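PDB 1WR2: hypothetical protein PH1789 from Pyrococcus horikoshii, which is of unknown function but belongs to the ATP-grasp family, whose fold joins two alpha-plus-beta lobes. Local coordinates for residues 92-97 / 108-113; 165-170 / 192-197; 174-179 / 185-190. All blocks are in the same frame, centred on the assembly; numbering follows the deposited sequence.

The three contacts lie on opposite sides of the chain's centre, contact 1 on one side and contacts 2 and 3 on the other. Contact 1 packs helix 84-101 on the four-stranded antiparallel sheet, whereas contacts 2 and 3 join the helices that lie against the six-stranded sheet. The centres of contacts 1 and 2 are about 34 Å apart, those of contacts 1 and 3 about 35 Å. Contacts 2 and 3, with centres about 11 Å apart, touch through apolar side chains: both use helix 187-203, and Ile167 CD1 of contact 2 lies 3.6 Å from Ile190 CG2 of contact 3. Contact 3 falls within the stretch of chain that contact 2 spans.

Contact 1 (92-97 / 108-113); sequences EEIHEN and LGVLVA
Ile94 and Val110 meet where helix 84-101 packs on the four-stranded antiparallel sheet of this ATP-grasp protein, a helix-on-sheet layer built from side chains alone, with no hydrogen bond crossing it. The apolar part is a tip-to-tip meeting. CD1 of Ile94 stands 3.9 Å from each of the two methyls, CG1 and CG2, of Val110, so it faces the fork of the valine. Ile94 gets there with CG1 between its backbone N and carbonyl carbon (chi1 62°), and the extended second torsion carries the methyl on to the strand. The ethyl branch of isoleucine is long enough to bridge the gap from helix to strand, 9.2 Å between the CA atoms of Ile94 and Val110, while the two short methyls of valine, close to the backbone, offer a compact apolar surface on the strand. Met78 of strand 77-81 and Leu61 of strand 59-64 continue the apolar surface beneath the helix.

The aromatic part is slighter. The ring of His95 meets the valine obliquely, through carbon rather than nitrogen. Its ND1 is hydrogen-bonded within its own helix, to the carbonyl O of Trp91. His95 CE1 lies 3.8 Å from Val110 CG2.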
loop_
_atom_site.group_PDB
_atom_site.type_symbol
_atom_site.label_atom_id
_atom_site.label_comp_id
_atom_site.label_asym_id
_atom_site.label_seq_id
_atom_site.Cartn_x
_atom_site.Cartn_y
_atom_site.Cartn_z
ATOM N N GLU A 92 3.088 8.757 21.569
ATOM C CA GLU A 92 3.833 8.081 22.628
ATOM C C GLU A 92 3.542 6.584 22.598
ATOM O O GLU A 92 4.444 5.762 22.739
ATOM C CB GLU A 92 3.453 8.650 24.004
ATOM C CG GLU A 92 3.989 10.052 24.286
ATOM C CD GLU A 92 3.634 10.543 25.687
ATOM O OE1 GLU A 92 2.424 10.676 25.984
ATOM O OE2 GLU A 92 4.564 10.798 26.490
ATOM N N GLU A 93 2.274 6.233 22.414
ATOM C CA GLU A 93 1.873 4.838 22.369
ATOM C C GLU A 93 2.599 4.010 21.321
ATOM O O GLU A 93 3.198 2.979 21.647
ATOM C CB GLU A 93 0.379 4.719 22.107
ATOM C CG GLU A 93 -0.484 4.930 23.311
ATOM C CD GLU A 93 -1.841 4.321 23.114
ATOM O OE1 GLU A 93 -1.892 3.134 22.720
ATOM O OE2 GLU A 93 -2.849 5.019 23.350
ATOM N N ILE A 94 2.545 4.449 20.064
ATOM C CA ILE A 94 3.177 3.691 18.991
ATOM C C ILE A 94 4.663 3.503 19.210
ATOM O O ILE A 94 5.215 2.468 18.844
ATOM C CB ILE A 94 2.932 4.322 17.593
ATOM C CG1 ILE A 94 3.533 5.725 17.518
ATOM C CG2 ILE A 94 1.435 4.337 17.293
ATOM C CD1 ILE A 94 3.344 6.393 16.161
ATOM N N HIS A 95 5.321 4.489 19.813
ATOM C CA HIS A 95 6.747 4.343 20.070
ATOM C C HIS A 95 6.977 3.295 21.155
ATOM O O HIS A 95 7.949 2.547 21.101
ATOM C CB HIS A 95 7.373 5.680 20.472
ATOM C CG HIS A 95 7.730 6.548 19.303
ATOM N ND1 HIS A 95 6.818 7.372 18.675
ATOM C CD2 HIS A 95 8.897 6.699 18.632
ATOM C CE1 HIS A 95 7.407 7.991 17.669
ATOM N NE2 HIS A 95 8.669 7.601 17.621
ATOM N N GLU A 96 6.073 3.243 22.130
ATOM C CA GLU A 96 6.168 2.273 23.214
ATOM C C GLU A 96 5.934 0.890 22.629
ATOM O O GLU A 96 6.680 -0.043 22.906
ATOM C CB GLU A 96 5.111 2.550 24.289
ATOM C CG GLU A 96 5.171 3.951 24.895
ATOM C CD GLU A 96 4.024 4.219 25.869
ATOM O OE1 GLU A 96 2.907 3.714 25.627
ATOM O OE2 GLU A 96 4.233 4.942 26.865
ATOM N N ASN A 97 4.892 0.769 21.813
ATOM C CA ASN A 97 4.551 -0.501 21.194
ATOM C C ASN A 97 5.674 -1.013 20.317
ATOM O O ASN A 97 5.905 -2.216 20.237
ATOM C CB ASN A 97 3.263 -0.369 20.378
ATOM C CG ASN A 97 2.064 -0.054 21.247
ATOM O OD1 ASN A 97 2.181 0.022 22.471
ATOM N ND2 ASN A 97 0.905 0.132 20.623
ATOM N N LEU A 108 12.412 5.397 11.401
ATOM C CA LEU A 108 12.600 6.357 10.322
ATOM C C LEU A 108 11.682 7.562 10.450
ATOM O O LEU A 108 11.898 8.587 9.799
ATOM C CB LEU A 108 12.363 5.688 8.966
ATOM C CG LEU A 108 13.334 4.570 8.581
ATOM C CD1 LEU A 108 12.952 4.009 7.214
ATOM C CD2 LEU A 108 14.750 5.119 8.554
ATOM N N GLY A 109 10.654 7.435 11.282
ATOM C CA GLY A 109 9.717 8.528 11.464
ATOM C C GLY A 109 8.298 8.009 11.573
ATOM O O GLY A 109 8.092 6.805 11.679
ATOM N N VAL A 110 7.322 8.911 11.555
ATOM C CA VAL A 110 5.923 8.519 11.655
ATOM C C VAL A 110 5.116 9.092 10.508
ATOM O O VAL A 110 5.151 10.295 10.247
ATOM C CB VAL A 110 5.290 9.002 12.971
ATOM C CG1 VAL A 110 3.821 8.617 13.006
ATOM C CG2 VAL A 110 6.025 8.395 14.142
ATOM N N LEU A 111 4.389 8.226 9.820
ATOM C CA LEU A 111 3.581 8.662 8.700
ATOM C C LEU A 111 2.267 9.238 9.220
ATOM O O LEU A 111 1.553 8.594 10.006
ATOM C CB LEU A 111 3.320 7.474 7.761
ATOM C CG LEU A 111 2.988 7.783 6.300
ATOM C CD1 LEU A 111 4.009 8.762 5.742
ATOM C CD2 LEU A 111 2.990 6.494 5.484
ATOM N N VAL A 112 1.976 10.470 8.815
ATOM C CA VAL A 112 0.737 11.138 9.205
ATOM C C VAL A 112 -0.110 11.119 7.943
ATOM O O VAL A 112 0.250 11.743 6.947
ATOM C CB VAL A 112 0.966 12.611 9.615
ATOM C CG1 VAL A 112 -0.339 13.220 10.088
ATOM C CG2 VAL A 112 2.020 12.701 10.690
ATOM N N ALA A 113 -1.227 10.403 7.982
ATOM C CA ALA A 113 -2.085 10.292 6.817
ATOM C C ALA A 113 -3.529 10.634 7.140
ATOM O O ALA A 113 -3.903 10.792 8.298
ATOM C CB ALA A 113 -2.005 8.881 6.256
#

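Contact 2 (165-170 / 192-197); sequences KMIQEI and DMLLKV
Leu194 of helix 187-203 sends one methyl, CD1, to two consecutive residues of helix 160-168, Met166 and Ile167. That methyl meets CG1 and CD1 of Ile167, 3.8 Å from CG1 and nearly as close to CD1. On Met166 it meets CG at 4.0 Å and the sulfur SD at 4.1 Å, not the terminal CE. Both side chains meet the leucine at a slant. Met166 places CG between its backbone N and carbonyl carbon (chi1 68°), and the bend at chi3 turns CE from the line of the chain; an unbranched, pliable methionine can follow the leucine in this way. Leucine's forked end and isoleucine's ethyl branch, wholly apolar, suit a buried layer with no polar partner across it.

One shell out, Phe138 of strand 133-140 lies against Met166, and Ile136 of the same strand against Leu194, so both helices rest on the sheet. The carbonyl O of Met166 is hydrogen-bonded to Thr152 OG1. Within the second helix, the residues two before and two after Leu194 are joined by a salt bridge: Asp192 OD2 receives Lys196 NZ through its syn lone pair, at 2.8 Å. The whole is a helix-helix contact in the layer flanking the six-stranded antiparallel sheet of an ATP-grasp fold.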
loop_
_atom_site.group_PDB
_atom_site.type_symbol
_atom_site.label_atom_id
_atom_site.label_comp_id
_atom_site.label_asym_id
_atom_site.label_seq_id
_atom_site.Cartn_x
_atom_site.Cartn_y
_atom_site.Cartn_z
ATOM N N LYS A 165 -10.443 -9.040 -17.774
ATOM C CA LYS A 165 -10.741 -10.453 -17.678
ATOM C C LYS A 165 -10.452 -11.007 -16.273
ATOM O O LYS A 165 -11.312 -11.652 -15.674
ATOM C CB LYS A 165 -9.928 -11.201 -18.737
ATOM C CG LYS A 165 -10.343 -12.641 -18.991
ATOM C CD LYS A 165 -9.573 -13.195 -20.192
ATOM C CE LYS A 165 -9.808 -14.684 -20.401
ATOM N NZ LYS A 165 -8.977 -15.205 -21.522
ATOM N N MET A 166 -9.259 -10.752 -15.736
ATOM C CA MET A 166 -8.936 -11.279 -14.408
ATOM C C MET A 166 -9.838 -10.690 -13.321
ATOM O O MET A 166 -9.997 -11.274 -12.251
ATOM C CB MET A 166 -7.457 -11.048 -14.069
ATOM C CG MET A 166 -7.047 -9.614 -13.852
ATOM S SD MET A 166 -5.247 -9.459 -13.765
ATOM C CE MET A 166 -4.896 -10.351 -12.237
ATOM N N ILE A 167 -10.439 -9.539 -13.597
ATOM C CA ILE A 167 -11.336 -8.931 -12.629
ATOM C C ILE A 167 -12.662 -9.687 -12.658
ATOM O O ILE A 167 -13.307 -9.883 -11.627
ATOM C CB ILE A 167 -11.612 -7.443 -12.952
ATOM C CG1 ILE A 167 -10.312 -6.635 -12.874
ATOM C CG2 ILE A 167 -12.630 -6.880 -11.963
ATOM C CD1 ILE A 167 -10.495 -5.148 -13.197
ATOM N N GLN A 168 -13.056 -10.131 -13.846
ATOM C CA GLN A 168 -14.317 -10.847 -14.014
ATOM C C GLN A 168 -14.247 -12.316 -13.613
ATOM O O GLN A 168 -15.275 -12.942 -13.352
ATOM C CB GLN A 168 -14.775 -10.734 -15.467
ATOM C CG GLN A 168 -14.852 -9.302 -15.957
ATOM C CD GLN A 168 -15.315 -9.191 -17.394
ATOM O OE1 GLN A 168 -14.941 -10.003 -18.247
ATOM N NE2 GLN A 168 -16.118 -8.167 -17.679
ATOM N N GLU A 169 -13.038 -12.862 -13.560
ATOM C CA GLU A 169 -12.838 -14.261 -13.215
ATOM C C GLU A 169 -12.944 -14.611 -11.730
ATOM O O GLU A 169 -13.100 -15.785 -11.386
ATOM C CB GLU A 169 -11.481 -14.730 -13.759
ATOM C CG GLU A 169 -11.331 -14.554 -15.262
ATOM C CD GLU A 169 -10.010 -15.082 -15.791
ATOM O OE1 GLU A 169 -8.980 -14.918 -15.106
ATOM O OE2 GLU A 169 -10.001 -15.653 -16.902
ATOM N N ILE A 170 -12.859 -13.622 -10.840
ATOM C CA ILE A 170 -12.953 -13.927 -9.411
ATOM C C ILE A 170 -14.389 -14.293 -9.056
ATOM O O ILE A 170 -15.336 -13.738 -9.616
ATOM C CB ILE A 170 -12.502 -12.737 -8.515
ATOM C CG1 ILE A 170 -13.351 -11.499 -8.811
ATOM C CG2 ILE A 170 -11.009 -12.454 -8.727
ATOM C CD1 ILE A 170 -13.065 -10.329 -7.882
ATOM N N ASP A 192 -7.247 0.332 -14.385
ATOM C CA ASP A 192 -6.147 1.278 -14.497
ATOM C C ASP A 192 -5.033 0.944 -13.494
ATOM O O ASP A 192 -3.847 1.020 -13.830
ATOM C CB ASP A 192 -6.651 2.708 -14.279
ATOM C CG ASP A 192 -5.585 3.755 -14.574
ATOM O OD1 ASP A 192 -5.067 3.779 -15.715
ATOM O OD2 ASP A 192 -5.266 4.551 -13.668
ATOM N N MET A 193 -5.405 0.561 -12.273
ATOM C CA MET A 193 -4.396 0.212 -11.273
ATOM C C MET A 193 -3.607 -1.018 -11.682
ATOM O O MET A 193 -2.387 -1.050 -11.561
ATOM C CB MET A 193 -5.029 -0.041 -9.915
ATOM C CG MET A 193 -5.264 1.216 -9.110
ATOM S SD MET A 193 -5.730 0.808 -7.420
ATOM C CE MET A 193 -7.471 0.431 -7.662
ATOM N N LEU A 194 -4.305 -2.035 -12.171
ATOM C CA LEU A 194 -3.639 -3.256 -12.602
ATOM C C LEU A 194 -2.628 -2.977 -13.719
ATOM O O LEU A 194 -1.523 -3.527 -13.720
ATOM C CB LEU A 194 -4.682 -4.284 -13.069
ATOM C CG LEU A 194 -5.485 -5.027 -11.991
ATOM C CD1 LEU A 194 -6.659 -5.767 -12.650
ATOM C CD2 LEU A 194 -4.560 -6.007 -11.237
ATOM N N LEU A 195 -3.003 -2.127 -14.672
ATOM C CA LEU A 195 -2.102 -1.811 -15.784
ATOM C C LEU A 195 -0.900 -1.002 -15.308
ATOM O O LEU A 195 0.216 -1.208 -15.773
ATOM C CB LEU A 195 -2.848 -1.051 -16.890
ATOM C CG LEU A 195 -3.942 -1.819 -17.649
ATOM C CD1 LEU A 195 -4.570 -0.892 -18.677
ATOM C CD2 LEU A 195 -3.358 -3.055 -18.338
ATOM N N LYS A 196 -1.128 -0.078 -14.381
ATOM C CA LYS A 196 -0.035 0.723 -13.854
ATOM C C LYS A 196 0.914 -0.152 -13.037
ATOM O O LYS A 196 2.131 -0.006 -13.122
ATOM C CB LYS A 196 -0.583 1.891 -13.022
ATOM C CG LYS A 196 -1.103 3.042 -13.898
ATOM C CD LYS A 196 -1.734 4.171 -13.093
ATOM C CE LYS A 196 -2.030 5.367 -14.005
ATOM N NZ LYS A 196 -3.095 6.247 -13.458
ATOM N N VAL A 197 0.377 -1.073 -12.244
ATOM C CA VAL A 197 1.265 -1.949 -11.481
ATOM C C VAL A 197 2.055 -2.832 -12.433
ATOM O O VAL A 197 3.244 -3.086 -12.227
ATOM C CB VAL A 197 0.476 -2.856 -10.503
ATOM C CG1 VAL A 197 1.406 -3.922 -9.909
ATOM C CG2 VAL A 197 -0.127 -2.007 -9.398
#

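Contact 3 (174-179 / 185-190)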
loop_
_atom_site.group_PDB
_atom_site.type_symbol
_atom_site.label_atom_id
_atom_site.label_comp_id
_atom_site.label_asym_id
_atom_site.label_seq_id
_atom_site.Cartn_x
_atom_site.Cartn_y
_atom_site.Cartn_z
ATOM N N PRO A 174 -19.523 -10.755 -8.965
ATOM C CA PRO A 174 -20.888 -10.227 -8.868
ATOM C C PRO A 174 -21.003 -9.142 -7.811
ATOM O O PRO A 174 -21.795 -8.209 -7.944
ATOM C CB PRO A 174 -21.707 -11.467 -8.519
ATOM C CG PRO A 174 -20.994 -12.537 -9.281
ATOM C CD PRO A 174 -19.537 -12.229 -8.969
ATOM N N ILE A 175 -20.206 -9.269 -6.757
ATOM C CA ILE A 175 -20.212 -8.294 -5.675
ATOM C C ILE A 175 -19.736 -6.924 -6.158
ATOM O O ILE A 175 -20.270 -5.890 -5.750
ATOM C CB ILE A 175 -19.324 -8.774 -4.518
ATOM C CG1 ILE A 175 -19.903 -10.068 -3.943
ATOM C CG2 ILE A 175 -19.229 -7.701 -3.447
ATOM C CD1 ILE A 175 -19.037 -10.724 -2.896
ATOM N N LEU A 176 -18.734 -6.918 -7.030
ATOM C CA LEU A 176 -18.199 -5.673 -7.569
ATOM C C LEU A 176 -19.179 -5.037 -8.543
ATOM O O LEU A 176 -19.277 -3.815 -8.633
ATOM C CB LEU A 176 -16.878 -5.929 -8.292
ATOM C CG LEU A 176 -15.702 -6.445 -7.466
ATOM C CD1 LEU A 176 -14.497 -6.650 -8.375
ATOM C CD2 LEU A 176 -15.376 -5.446 -6.363
ATOM N N ALA A 177 -19.895 -5.876 -9.281
ATOM C CA ALA A 177 -20.868 -5.395 -10.253
ATOM C C ALA A 177 -22.079 -4.814 -9.534
ATOM O O ALA A 177 -22.855 -4.060 -10.119
ATOM C CB ALA A 177 -21.295 -6.535 -11.172
ATOM N N GLY A 178 -22.230 -5.170 -8.261
ATOM C CA GLY A 178 -23.353 -4.678 -7.483
ATOM C C GLY A 178 -24.506 -5.663 -7.456
ATOM O O GLY A 178 -25.288 -5.739 -8.405
ATOM N N ALA A 179 -24.611 -6.422 -6.367
ATOM C CA ALA A 179 -25.677 -7.405 -6.215
ATOM C C ALA A 179 -26.860 -6.812 -5.449
ATOM O O ALA A 179 -27.814 -6.297 -6.044
ATOM C CB ALA A 179 -25.146 -8.633 -5.488
ATOM N N ALA A 185 -18.899 -1.121 -8.336
ATOM C CA ALA A 185 -17.651 -0.466 -7.982
ATOM C C ALA A 185 -17.062 0.125 -9.257
ATOM O O ALA A 185 -17.530 -0.164 -10.358
ATOM C CB ALA A 185 -16.692 -1.477 -7.370
ATOM N N ASP A 186 -16.037 0.953 -9.107
ATOM C CA ASP A 186 -15.403 1.566 -10.263
ATOM C C ASP A 186 -14.420 0.583 -10.891
ATOM O O ASP A 186 -13.224 0.627 -10.609
ATOM C CB ASP A 186 -14.670 2.844 -9.851
ATOM C CG ASP A 186 -14.242 3.678 -11.044
ATOM O OD1 ASP A 186 -13.782 3.094 -12.047
ATOM O OD2 ASP A 186 -14.355 4.920 -10.977
ATOM N N ILE A 187 -14.928 -0.295 -11.750
ATOM C CA ILE A 187 -14.107 -1.300 -12.419
ATOM C C ILE A 187 -12.968 -0.705 -13.230
ATOM O O ILE A 187 -11.836 -1.185 -13.165
ATOM C CB ILE A 187 -14.955 -2.164 -13.373
ATOM C CG1 ILE A 187 -16.136 -2.774 -12.612
ATOM C CG2 ILE A 187 -14.092 -3.252 -13.996
ATOM C CD1 ILE A 187 -15.737 -3.619 -11.438
ATOM N N ASP A 188 -13.274 0.327 -14.008
ATOM C CA ASP A 188 -12.269 0.989 -14.838
ATOM C C ASP A 188 -11.093 1.479 -13.999
ATOM O O ASP A 188 -9.942 1.481 -14.449
ATOM C CB ASP A 188 -12.906 2.165 -15.580
ATOM C CG ASP A 188 -13.906 1.716 -16.629
ATOM O OD1 ASP A 188 -14.825 0.940 -16.293
ATOM O OD2 ASP A 188 -13.772 2.145 -17.793
ATOM N N ALA A 189 -11.391 1.905 -12.779
ATOM C CA ALA A 189 -10.357 2.379 -11.876
ATOM C C ALA A 189 -9.475 1.188 -11.502
ATOM O O ALA A 189 -8.253 1.299 -11.423
ATOM C CB ALA A 189 -10.990 2.986 -10.630
ATOM N N ILE A 190 -10.096 0.038 -11.281
ATOM C CA ILE A 190 -9.320 -1.145 -10.937
ATOM C C ILE A 190 -8.454 -1.532 -12.124
ATOM O O ILE A 190 -7.281 -1.851 -11.966
ATOM C CB ILE A 190 -10.218 -2.324 -10.573
ATOM C CG1 ILE A 190 -11.131 -1.934 -9.410
ATOM C CG2 ILE A 190 -9.354 -3.521 -10.196
ATOM C CD1 ILE A 190 -12.139 -2.985 -9.036
#
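Ala185 opens the segment by donating its backbone N-H to the carbonyl O of Leu176, and so ties the start of helix 187-203 to the short helix 173-177 in the ATP-grasp fold. This bond is the polar link between the segments: Ala185 N to Leu176 O is 2.7 Å, with an N-H...O angle of 166°, nearly straight. The CB of Ala185 points toward the other segment and lies 4.3 Å from Leu176 CD2; a small methyl suits a place where the two backbones come so near, 5.3 Å between the CA atoms of this pair.

Asp186, the centre of an inverse gamma turn, has its CB pointing away from helix 173-177 and serves as the N-cap. Its OD1 accepts from Ala189 N at 2.8 Å, met from above the carboxylate plane, while OD2 is hydrogen-bonded to Gly224 N. A short acid fits here because it can satisfy an amide at the helix start, and its two oxygens have separate partners.

Ile187 begins the helix and brings its long branch back to the leucine: with chi2 at -58° the branch folds and sets CD1 4.1 Å from Leu176 CB. Ile167 of helix 160-168 also packs on Ile187, Ile190 and Leu176, and Phe138 of strand 133-140 touches the latter two. Isoleucine suits both helix positions, since its apolar ethyl branch reaches the leucine in either rotation about chi2. One turn on, Ile190 instead keeps chi2 extended, and Ile190 CD1 stands 4.4 Å from Leu176 CD1.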